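Local coordinates for phenol hydroxylase component phL (Pseudomonas stutzeri, PDB 3U52), which probably serves as the non-catalytic, all-helical beta subunit of a multicomponent phenol hydroxylase, pairing with the oxygenase subunit that carries out phenol hydroxylation, at residues N106-L111 with S168-M173; K233-F238 with D245-T250; L126-L131 with A187-D192. One frame throughout, in Å; residues are numbered along the deposited sequence.

Contact 1. Residues N106-L111 with S168-M173; sequences NLLTRL and SRIALM
The methyl CD1 of L108 plugs into helix 147-175 between I170 and M173, so that a leucine of the loop packs against the last turns of the helix. The loop follows a Schellman motif, in which N106, with positive phi, ends helix 81-105, and it continues as a type I turn from L108 to L111. CD1 lies 3.7 Å from CG2 of I170, and the two side chains meet at a slant. L108 and M173 cross at about a right angle, with CD1 also 3.7 Å from SD. Two torsions put the thioether sulfur beside the leucine: CG of M173 stands opposite its backbone N (chi1 -156°), and the chain then runs on extended (chi2 177°). Next to the leucine, CG2 of T109 comes within 3.2 Å of the carbonyl O of M173, a close carbon-to-oxygen approach with no hydrogen bond. No polar bond joins the two segments, and the contact is buried and mainly apolar. Behind these side chains, R110 N bonds back to N106 O at 3.0 Å, and L108 O is held by Q116 NE2 of the following helix; both bonds shape the loop. On the helix side, M173 also packs on F99 and C102 of helix 81-105, while R169 forms a salt bridge with E96, tying the same two helices together. Within the loop, L107 CD2 rests over one face of the R110 guanidinium, 3.6 Å above its plane and displaced toward the rim.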
loop_
_atom_site.group_PDB
_atom_site.type_symbol
_atom_site.label_atom_id
_atom_site.label_comp_id
_atom_site.label_asym_id
_atom_site.label_seq_id
_atom_site.Cartn_x
_atom_site.Cartn_y
_atom_site.Cartn_z
ATOM N N ASN D 106 -29.211 -25.503 -0.034
ATOM C CA ASN D 106 -29.324 -26.935 0.136
ATOM C C ASN D 106 -29.246 -27.689 -1.159
ATOM O O ASN D 106 -29.955 -28.671 -1.362
ATOM C CB ASN D 106 -30.612 -27.292 0.876
ATOM C CG ASN D 106 -30.706 -26.601 2.198
ATOM O OD1 ASN D 106 -29.810 -26.685 3.041
ATOM N ND2 ASN D 106 -31.798 -25.919 2.399
ATOM N N LEU D 107 -28.351 -27.244 -2.027
ATOM C CA LEU D 107 -28.211 -27.857 -3.331
ATOM C C LEU D 107 -27.692 -29.306 -3.252
ATOM O O LEU D 107 -28.035 -30.126 -4.095
ATOM C CB LEU D 107 -27.354 -26.971 -4.250
ATOM C CG LEU D 107 -27.942 -25.561 -4.482
ATOM C CD1 LEU D 107 -27.133 -24.771 -5.513
ATOM C CD2 LEU D 107 -29.402 -25.663 -4.957
ATOM N N LEU D 108 -26.896 -29.611 -2.228
ATOM C CA LEU D 108 -26.343 -30.957 -2.034
ATOM C C LEU D 108 -27.173 -31.804 -1.096
ATOM O O LEU D 108 -27.336 -32.994 -1.343
ATOM C CB LEU D 108 -24.916 -30.905 -1.509
ATOM C CG LEU D 108 -23.855 -30.336 -2.455
ATOM C CD1 LEU D 108 -22.468 -30.756 -1.955
ATOM C CD2 LEU D 108 -24.055 -30.774 -3.898
ATOM N N THR D 109 -27.692 -31.200 -0.032
ATOM C CA THR D 109 -28.488 -31.940 0.945
ATOM C C THR D 109 -29.881 -32.304 0.398
ATOM O O THR D 109 -30.467 -33.291 0.830
ATOM C CB THR D 109 -28.630 -31.205 2.284
ATOM O OG1 THR D 109 -29.169 -29.907 2.030
ATOM C CG2 THR D 109 -27.302 -31.053 2.983
ATOM N N ARG D 110 -30.393 -31.541 -0.564
ATOM C CA ARG D 110 -31.657 -31.905 -1.225
ATOM C C ARG D 110 -31.561 -33.062 -2.240
ATOM O O ARG D 110 -32.601 -33.525 -2.752
ATOM C CB ARG D 110 -32.294 -30.701 -1.908
ATOM C CG ARG D 110 -31.922 -30.576 -3.367
ATOM C CD ARG D 110 -32.534 -29.292 -3.882
ATOM N NE ARG D 110 -32.240 -29.022 -5.285
ATOM C CZ ARG D 110 -32.412 -27.828 -5.848
ATOM N NH1 ARG D 110 -32.860 -26.805 -5.117
ATOM N NH2 ARG D 110 -32.123 -27.653 -7.124
ATOM N N LEU D 111 -30.343 -33.499 -2.564
ATOM C CA LEU D 111 -30.159 -34.650 -3.460
ATOM C C LEU D 111 -30.621 -35.935 -2.742
ATOM O O LEU D 111 -30.628 -36.011 -1.509
ATOM C CB LEU D 111 -28.686 -34.767 -3.928
ATOM C CG LEU D 111 -27.973 -33.746 -4.819
ATOM C CD1 LEU D 111 -26.438 -34.030 -4.872
ATOM C CD2 LEU D 111 -28.528 -33.710 -6.238
ATOM N N SER D 168 -13.234 -32.219 0.629
ATOM C CA SER D 168 -13.715 -32.410 1.995
ATOM C C SER D 168 -15.000 -31.652 2.350
ATOM O O SER D 168 -15.927 -32.194 2.988
ATOM C CB SER D 168 -12.633 -32.015 2.975
ATOM O OG SER D 168 -11.493 -32.805 2.742
ATOM N N ARG D 169 -15.049 -30.370 1.985
ATOM C CA ARG D 169 -16.190 -29.547 2.327
ATOM C C ARG D 169 -17.466 -29.937 1.610
ATOM O O ARG D 169 -18.561 -29.735 2.119
ATOM C CB ARG D 169 -15.873 -28.089 2.027
ATOM C CG ARG D 169 -15.001 -27.480 3.120
ATOM C CD ARG D 169 -15.473 -26.079 3.277
ATOM N NE ARG D 169 -14.475 -25.219 2.747
ATOM C CZ ARG D 169 -14.664 -23.991 2.288
ATOM N NH1 ARG D 169 -15.875 -23.431 2.192
ATOM N NH2 ARG D 169 -13.588 -23.352 1.884
ATOM N N ILE D 170 -17.335 -30.476 0.423
ATOM C CA ILE D 170 -18.500 -31.028 -0.263
ATOM C C ILE D 170 -19.124 -32.110 0.622
ATOM O O ILE D 170 -20.345 -32.148 0.819
ATOM C CB ILE D 170 -18.083 -31.642 -1.605
ATOM C CG1 ILE D 170 -17.675 -30.522 -2.583
ATOM C CG2 ILE D 170 -19.197 -32.539 -2.133
ATOM C CD1 ILE D 170 -17.303 -31.010 -3.945
ATOM N N ALA D 171 -18.289 -32.976 1.193
ATOM C CA ALA D 171 -18.805 -34.031 2.055
ATOM C C ALA D 171 -19.420 -33.443 3.296
ATOM O O ALA D 171 -20.483 -33.908 3.733
ATOM C CB ALA D 171 -17.726 -35.002 2.405
ATOM N N LEU D 172 -18.775 -32.413 3.866
ATOM C CA LEU D 172 -19.298 -31.731 5.032
ATOM C C LEU D 172 -20.621 -31.044 4.740
ATOM O O LEU D 172 -21.477 -30.929 5.625
ATOM C CB LEU D 172 -18.285 -30.718 5.587
ATOM C CG LEU D 172 -17.133 -31.405 6.314
ATOM C CD1 LEU D 172 -16.076 -30.401 6.797
ATOM C CD2 LEU D 172 -17.636 -32.276 7.510
ATOM N N MET D 173 -20.780 -30.579 3.510
ATOM C CA MET D 173 -22.029 -29.994 3.105
ATOM C C MET D 173 -23.086 -31.078 3.124
ATOM O O MET D 173 -24.155 -30.863 3.646
ATOM C CB MET D 173 -21.921 -29.392 1.700
ATOM C CG MET D 173 -22.947 -28.331 1.494
ATOM S SD MET D 173 -22.837 -27.530 -0.091
ATOM C CE MET D 173 -21.165 -26.878 -0.042
#

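Contact 2. Residues K233-F238 with D245-T250; sequences KMDQWF and DVSMLT
D235 and S247 join helix 211-240 to the short, weakly bonded helix 246-249 by a buried hydrogen bond, closing the turn between two helices consecutive in the chain. S247 OG donates to D235 OD1 over 2.7 Å, reaching the oxygen on its syn side but 26° out of the carboxylate plane. Both torsions serve this bond. CG of D235 extends opposite the backbone N (chi1 -179°), carrying the carboxylate across to the short helix, whereas OG of S247 is set beside its own N (chi1 -79°) and meets it. The other carboxylate oxygen, OD2, makes a salt bridge with R105 of the second subunit, so a single aspartate serves both the helix pair and the dimer interface. With an alanine here, S247 OG would probably lose its acceptor and R105 of the second subunit its carboxylate mate, leaving both side chains freer to turn. The charge is likely to be further balanced by R254, whose long ion pair with OD1 is weak. One helical turn along, the contact becomes apolar: F238 and V246 cross at about a right angle, with CD1 of the ring 3.7 Å from CG2 of the valine. That approach is oblique to the ring. The rotation of V246 that sets CG2 against F238 also turns CG1 to L108. The same helix carries D232, which lines a pocket for bound xenon, and the side chain of D235 is about 8 Å from a xenon atom. Over one face of the F238 ring, displaced toward the rim, M234 O stands 3.5 Å above the plane.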
loop_
_atom_site.group_PDB
_atom_site.type_symbol
_atom_site.label_atom_id
_atom_site.label_comp_id
_atom_site.label_asym_id
_atom_site.label_seq_id
_atom_site.Cartn_x
_atom_site.Cartn_y
_atom_site.Cartn_z
ATOM N N LYS D 233 -14.737 -34.992 -17.991
ATOM C CA LYS D 233 -15.600 -36.093 -18.445
ATOM C C LYS D 233 -16.617 -36.559 -17.405
ATOM O O LYS D 233 -17.815 -36.570 -17.692
ATOM C CB LYS D 233 -14.769 -37.224 -19.077
ATOM C CG LYS D 233 -14.147 -36.690 -20.347
ATOM C CD LYS D 233 -13.092 -37.586 -20.900
ATOM C CE LYS D 233 -11.984 -36.823 -21.639
ATOM N NZ LYS D 233 -12.460 -36.108 -22.857
ATOM N N MET D 234 -16.171 -36.888 -16.192
ATOM C CA MET D 234 -17.114 -37.174 -15.123
ATOM C C MET D 234 -18.041 -35.983 -14.871
ATOM O O MET D 234 -19.245 -36.175 -14.636
ATOM C CB MET D 234 -16.374 -37.551 -13.861
ATOM C CG MET D 234 -17.064 -38.568 -13.018
ATOM S SD MET D 234 -15.913 -39.379 -11.834
ATOM C CE MET D 234 -14.631 -39.921 -12.974
ATOM N N ASP D 235 -17.505 -34.757 -14.942
ATOM C CA ASP D 235 -18.300 -33.553 -14.689
ATOM C C ASP D 235 -19.531 -33.463 -15.627
ATOM O O ASP D 235 -20.657 -33.203 -15.184
ATOM C CB ASP D 235 -17.418 -32.303 -14.774
ATOM C CG ASP D 235 -18.188 -31.001 -14.497
ATOM O OD1 ASP D 235 -18.554 -30.761 -13.337
ATOM O OD2 ASP D 235 -18.396 -30.213 -15.446
ATOM N N GLN D 236 -19.330 -33.716 -16.904
ATOM C CA GLN D 236 -20.468 -33.827 -17.834
ATOM C C GLN D 236 -21.473 -34.909 -17.410
ATOM O O GLN D 236 -22.684 -34.696 -17.441
ATOM C CB GLN D 236 -19.983 -34.163 -19.246
ATOM C CG GLN D 236 -19.090 -33.098 -19.855
ATOM C CD GLN D 236 -18.744 -33.397 -21.309
ATOM O OE1 GLN D 236 -19.604 -33.856 -22.079
ATOM N NE2 GLN D 236 -17.481 -33.128 -21.698
ATOM N N TRP D 237 -20.962 -36.080 -17.052
ATOM C CA TRP D 237 -21.792 -37.223 -16.699
ATOM C C TRP D 237 -22.612 -36.992 -15.425
ATOM O O TRP D 237 -23.737 -37.519 -15.309
ATOM C CB TRP D 237 -20.899 -38.458 -16.593
ATOM C CG TRP D 237 -21.531 -39.678 -16.014
ATOM C CD1 TRP D 237 -22.249 -40.633 -16.684
ATOM C CD2 TRP D 237 -21.465 -40.096 -14.657
ATOM N NE1 TRP D 237 -22.645 -41.624 -15.811
ATOM C CE2 TRP D 237 -22.175 -41.325 -14.560
ATOM C CE3 TRP D 237 -20.883 -39.557 -13.507
ATOM C CZ2 TRP D 237 -22.325 -42.017 -13.356
ATOM C CZ3 TRP D 237 -21.027 -40.251 -12.306
ATOM C CH2 TRP D 237 -21.744 -41.467 -12.242
ATOM N N PHE D 238 -22.083 -36.201 -14.479
ATOM C CA PHE D 238 -22.859 -35.839 -13.254
ATOM C C PHE D 238 -24.247 -35.257 -13.566
ATOM O O PHE D 238 -25.200 -35.429 -12.799
ATOM C CB PHE D 238 -22.078 -34.869 -12.345
ATOM C CG PHE D 238 -20.980 -35.516 -11.564
ATOM C CD1 PHE D 238 -19.825 -34.825 -11.271
ATOM C CD2 PHE D 238 -21.094 -36.829 -11.130
ATOM C CE1 PHE D 238 -18.806 -35.465 -10.543
ATOM C CE2 PHE D 238 -20.082 -37.462 -10.407
ATOM C CZ PHE D 238 -18.952 -36.784 -10.115
ATOM N N ASP D 245 -25.246 -29.610 -9.957
ATOM C CA ASP D 245 -24.835 -28.488 -9.092
ATOM C C ASP D 245 -23.413 -28.591 -8.487
ATOM O O ASP D 245 -22.812 -27.589 -8.181
ATOM C CB ASP D 245 -25.896 -28.197 -8.020
ATOM C CG ASP D 245 -27.243 -27.698 -8.637
ATOM O OD1 ASP D 245 -27.279 -27.388 -9.842
ATOM O OD2 ASP D 245 -28.263 -27.610 -7.913
ATOM N N VAL D 246 -22.855 -29.784 -8.359
ATOM C CA VAL D 246 -21.452 -29.894 -7.904
ATOM C C VAL D 246 -20.440 -29.264 -8.864
ATOM O O VAL D 246 -19.334 -29.010 -8.460
ATOM C CB VAL D 246 -20.993 -31.360 -7.588
ATOM C CG1 VAL D 246 -22.012 -32.059 -6.716
ATOM C CG2 VAL D 246 -20.756 -32.111 -8.857
ATOM N N SER D 247 -20.814 -29.010 -10.115
ATOM C CA SER D 247 -19.950 -28.308 -11.076
ATOM C C SER D 247 -19.475 -26.933 -10.605
ATOM O O SER D 247 -18.395 -26.489 -10.952
ATOM C CB SER D 247 -20.676 -28.074 -12.391
ATOM O OG SER D 247 -20.711 -29.225 -13.187
ATOM N N MET D 248 -20.320 -26.228 -9.875
ATOM C CA MET D 248 -19.934 -24.914 -9.441
ATOM C C MET D 248 -18.930 -25.043 -8.315
ATOM O O MET D 248 -18.118 -24.130 -8.096
ATOM C CB MET D 248 -21.156 -24.056 -9.055
ATOM C CG MET D 248 -21.954 -24.522 -7.840
ATOM S SD MET D 248 -23.404 -23.402 -7.540
ATOM C CE MET D 248 -24.590 -23.962 -8.744
ATOM N N LEU D 249 -18.949 -26.182 -7.625
ATOM C CA LEU D 249 -17.962 -26.438 -6.553
ATOM C C LEU D 249 -16.594 -26.889 -7.047
ATOM O O LEU D 249 -15.612 -26.784 -6.341
ATOM C CB LEU D 249 -18.539 -27.395 -5.512
ATOM C CG LEU D 249 -19.913 -26.974 -4.968
ATOM C CD1 LEU D 249 -20.413 -28.013 -3.962
ATOM C CD2 LEU D 249 -19.821 -25.578 -4.295
ATOM N N THR D 250 -16.510 -27.356 -8.282
ATOM C CA THR D 250 -15.254 -27.890 -8.793
ATOM C C THR D 250 -14.676 -26.973 -9.849
ATOM O O THR D 250 -13.763 -27.356 -10.586
ATOM C CB THR D 250 -15.482 -29.307 -9.379
ATOM O OG1 THR D 250 -16.531 -29.221 -10.336
ATOM C CG2 THR D 250 -15.925 -30.305 -8.254
#

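Contact 3. Residues L126-L131 with A187-D192; sequences LRHVEL and AYWMDD
An aromatic stack buried between two helices makes this contact, with H128 of helix 126-143 laid on W189 near the C-terminal end of helix 180-191. The imidazole faces the five-membered ring of the indole, their centroids 4.0 Å apart and their planes at 24°, a face-to-face stack that is tilted rather than exactly parallel. The overlap is displaced, W189 CD1 lying over the imidazole toward its rim. The two side chains slide past each other in opposite directions, which lets the root of the histidine take part as well: CB of H128 sits over the six-membered ring, 3.5 Å from its centroid and 20° off the normal, as a CH-pi contact. One indole face is thus met by the imidazole over one ring and by CB over the other. CG of W189 lies opposite its backbone N (chi1 176°), sending the indole out from its helix across the gap. V129, next along the chain, adds its CG2 methyl at 3.8 Å from CZ3, approaching the far end of the indole obliquely.

Other neighbours position the histidine. On the imidazole face turned away from W189, CG of R127 stands 4.1 Å above the plane, over the ring centre. ND1 of H128 is hydrogen-bonded to the backbone of the chain of another protein, which should limit rotation of the ring, and an aromatic side chain on the chain of another protein meets W189 edge-to-face. M198 and R199 of helix 196-205 also pack on the indole, and the W189 side chain is about 7 Å from a bound xenon. The stack thus joins helices 126-143 and 180-191 in the all-helical fold of this methane/phenol/alkene hydroxylase family member, at a place where the same two residues face the partner protein.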
loop_
_atom_site.group_PDB
_atom_site.type_symbol
_atom_site.label_atom_id
_atom_site.label_comp_id
_atom_site.label_asym_id
_atom_site.label_seq_id
_atom_site.Cartn_x
_atom_site.Cartn_y
_atom_site.Cartn_z
ATOM N N LEU D 126 -11.038 -38.662 -3.819
ATOM C CA LEU D 126 -9.969 -37.919 -4.438
ATOM C C LEU D 126 -9.214 -36.971 -3.488
ATOM O O LEU D 126 -8.088 -36.620 -3.795
ATOM C CB LEU D 126 -10.481 -37.117 -5.650
ATOM C CG LEU D 126 -11.086 -37.900 -6.831
ATOM C CD1 LEU D 126 -11.454 -36.922 -7.962
ATOM C CD2 LEU D 126 -10.073 -38.889 -7.328
ATOM N N ARG D 127 -9.803 -36.551 -2.356
ATOM C CA ARG D 127 -8.999 -35.806 -1.376
ATOM C C ARG D 127 -7.768 -36.554 -0.912
ATOM O O ARG D 127 -6.787 -35.936 -0.491
ATOM C CB ARG D 127 -9.802 -35.411 -0.139
ATOM C CG ARG D 127 -10.502 -36.533 0.599
ATOM C CD ARG D 127 -11.286 -35.989 1.778
ATOM N NE ARG D 127 -11.832 -37.108 2.523
ATOM C CZ ARG D 127 -11.704 -37.303 3.835
ATOM N NH1 ARG D 127 -11.111 -36.399 4.609
ATOM N NH2 ARG D 127 -12.247 -38.388 4.376
ATOM N N HIS D 128 -7.833 -37.895 -0.926
ATOM C CA HIS D 128 -6.688 -38.708 -0.475
ATOM C C HIS D 128 -5.563 -38.708 -1.517
ATOM O O HIS D 128 -4.351 -38.744 -1.223
ATOM C CB HIS D 128 -7.180 -40.126 -0.155
ATOM C CG HIS D 128 -8.293 -40.176 0.848
ATOM N ND1 HIS D 128 -8.151 -39.760 2.157
ATOM C CD2 HIS D 128 -9.574 -40.597 0.728
ATOM C CE1 HIS D 128 -9.288 -39.953 2.801
ATOM N NE2 HIS D 128 -10.163 -40.460 1.951
ATOM N N VAL D 129 -5.962 -38.586 -2.760
ATOM C CA VAL D 129 -5.032 -38.479 -3.872
ATOM C C VAL D 129 -4.356 -37.105 -3.797
ATOM O O VAL D 129 -3.132 -36.988 -3.962
ATOM C CB VAL D 129 -5.788 -38.681 -5.210
ATOM C CG1 VAL D 129 -4.874 -38.464 -6.445
ATOM C CG2 VAL D 129 -6.420 -40.092 -5.227
ATOM N N GLU D 130 -5.162 -36.061 -3.524
ATOM C CA GLU D 130 -4.627 -34.689 -3.321
ATOM C C GLU D 130 -3.588 -34.684 -2.197
ATOM O O GLU D 130 -2.528 -34.014 -2.283
ATOM C CB GLU D 130 -5.798 -33.728 -3.003
ATOM C CG GLU D 130 -6.710 -33.490 -4.216
ATOM C CD GLU D 130 -5.954 -33.063 -5.491
ATOM O OE1 GLU D 130 -5.122 -32.135 -5.390
ATOM O OE2 GLU D 130 -6.144 -33.649 -6.607
ATOM N N LEU D 131 -3.893 -35.414 -1.126
ATOM C CA LEU D 131 -2.989 -35.479 0.010
ATOM C C LEU D 131 -1.681 -36.082 -0.457
ATOM O O LEU D 131 -0.637 -35.485 -0.242
ATOM C CB LEU D 131 -3.551 -36.303 1.168
ATOM C CG LEU D 131 -2.551 -36.157 2.340
ATOM C CD1 LEU D 131 -2.478 -34.724 2.842
ATOM C CD2 LEU D 131 -2.963 -36.986 3.448
ATOM N N ALA D 187 -14.001 -44.836 4.175
ATOM C CA ALA D 187 -14.216 -46.270 4.151
ATOM C C ALA D 187 -14.192 -46.788 2.722
ATOM O O ALA D 187 -13.633 -47.843 2.496
ATOM C CB ALA D 187 -15.500 -46.643 4.870
ATOM N N TYR D 188 -14.724 -46.039 1.744
ATOM C CA TYR D 188 -14.575 -46.423 0.308
ATOM C C TYR D 188 -13.088 -46.483 -0.151
ATOM O O TYR D 188 -12.645 -47.448 -0.759
ATOM C CB TYR D 188 -15.393 -45.498 -0.630
ATOM C CG TYR D 188 -16.886 -45.512 -0.379
ATOM C CD1 TYR D 188 -17.589 -44.337 -0.148
ATOM C CD2 TYR D 188 -17.588 -46.716 -0.351
ATOM C CE1 TYR D 188 -18.960 -44.347 0.093
ATOM C CE2 TYR D 188 -18.947 -46.754 -0.113
ATOM C CZ TYR D 188 -19.625 -45.562 0.124
ATOM O OH TYR D 188 -20.969 -45.622 0.381
ATOM N N TRP D 189 -12.335 -45.428 0.149
ATOM C CA TRP D 189 -10.904 -45.346 -0.141
ATOM C C TRP D 189 -10.153 -46.567 0.394
ATOM O O TRP D 189 -9.329 -47.149 -0.336
ATOM C CB TRP D 189 -10.345 -44.053 0.462
ATOM C CG TRP D 189 -8.918 -43.842 0.361
ATOM C CD1 TRP D 189 -8.014 -43.857 1.398
ATOM C CD2 TRP D 189 -8.178 -43.559 -0.823
ATOM N NE1 TRP D 189 -6.743 -43.599 0.914
ATOM C CE2 TRP D 189 -6.818 -43.426 -0.446
ATOM C CE3 TRP D 189 -8.528 -43.408 -2.187
ATOM C CZ2 TRP D 189 -5.816 -43.099 -1.365
ATOM C CZ3 TRP D 189 -7.508 -43.114 -3.109
ATOM C CH2 TRP D 189 -6.177 -42.992 -2.699
ATOM N N MET D 190 -10.449 -46.950 1.625
ATOM C CA MET D 190 -9.709 -48.012 2.340
ATOM C C MET D 190 -10.137 -49.448 1.933
ATOM O O MET D 190 -9.282 -50.346 1.803
ATOM C CB MET D 190 -9.843 -47.869 3.848
ATOM C CG MET D 190 -9.119 -46.650 4.484
ATOM S SD MET D 190 -7.365 -46.572 4.133
ATOM C CE MET D 190 -6.705 -47.854 5.224
ATOM N N ASP D 191 -11.433 -49.627 1.706
ATOM C CA ASP D 191 -12.036 -50.968 1.535
ATOM C C ASP D 191 -12.788 -51.265 0.238
ATOM O O ASP D 191 -12.992 -52.425 -0.076
ATOM C CB ASP D 191 -12.948 -51.269 2.714
ATOM C CG ASP D 191 -12.209 -51.247 4.044
ATOM O OD1 ASP D 191 -11.037 -51.711 4.118
ATOM O OD2 ASP D 191 -12.796 -50.745 5.031
ATOM N N ASP D 192 -13.233 -50.249 -0.512
ATOM C CA ASP D 192 -13.903 -50.517 -1.786
ATOM C C ASP D 192 -12.870 -50.929 -2.824
ATOM O O ASP D 192 -11.890 -50.225 -3.059
ATOM C CB ASP D 192 -14.701 -49.303 -2.291
ATOM C CG ASP D 192 -15.583 -49.633 -3.507
ATOM O OD1 ASP D 192 -15.165 -50.391 -4.414
ATOM O OD2 ASP D 192 -16.721 -49.129 -3.559
#

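How the contacts relate
Following the chain from the N terminus, contact 1 opens in the loop after helix 81-105, and contact 3 opens next, on helix 126-143. Contact 1 then closes on helix 147-175, and contact 3 on helix 180-191, so these two long loops cross rather than nest. Contact 2 comes later and in series, closing only the short connection between helices 211-240 and 246-249. In space contacts 1 and 2 adjoin, I170 CG1 lying 4.0 Å from L249 CD1, while S168 OG lies 3.3 Å from R127 CD between contacts 1 and 3. Contact 1 thus adjoins both contact 2 and contact 3, which do not touch each other.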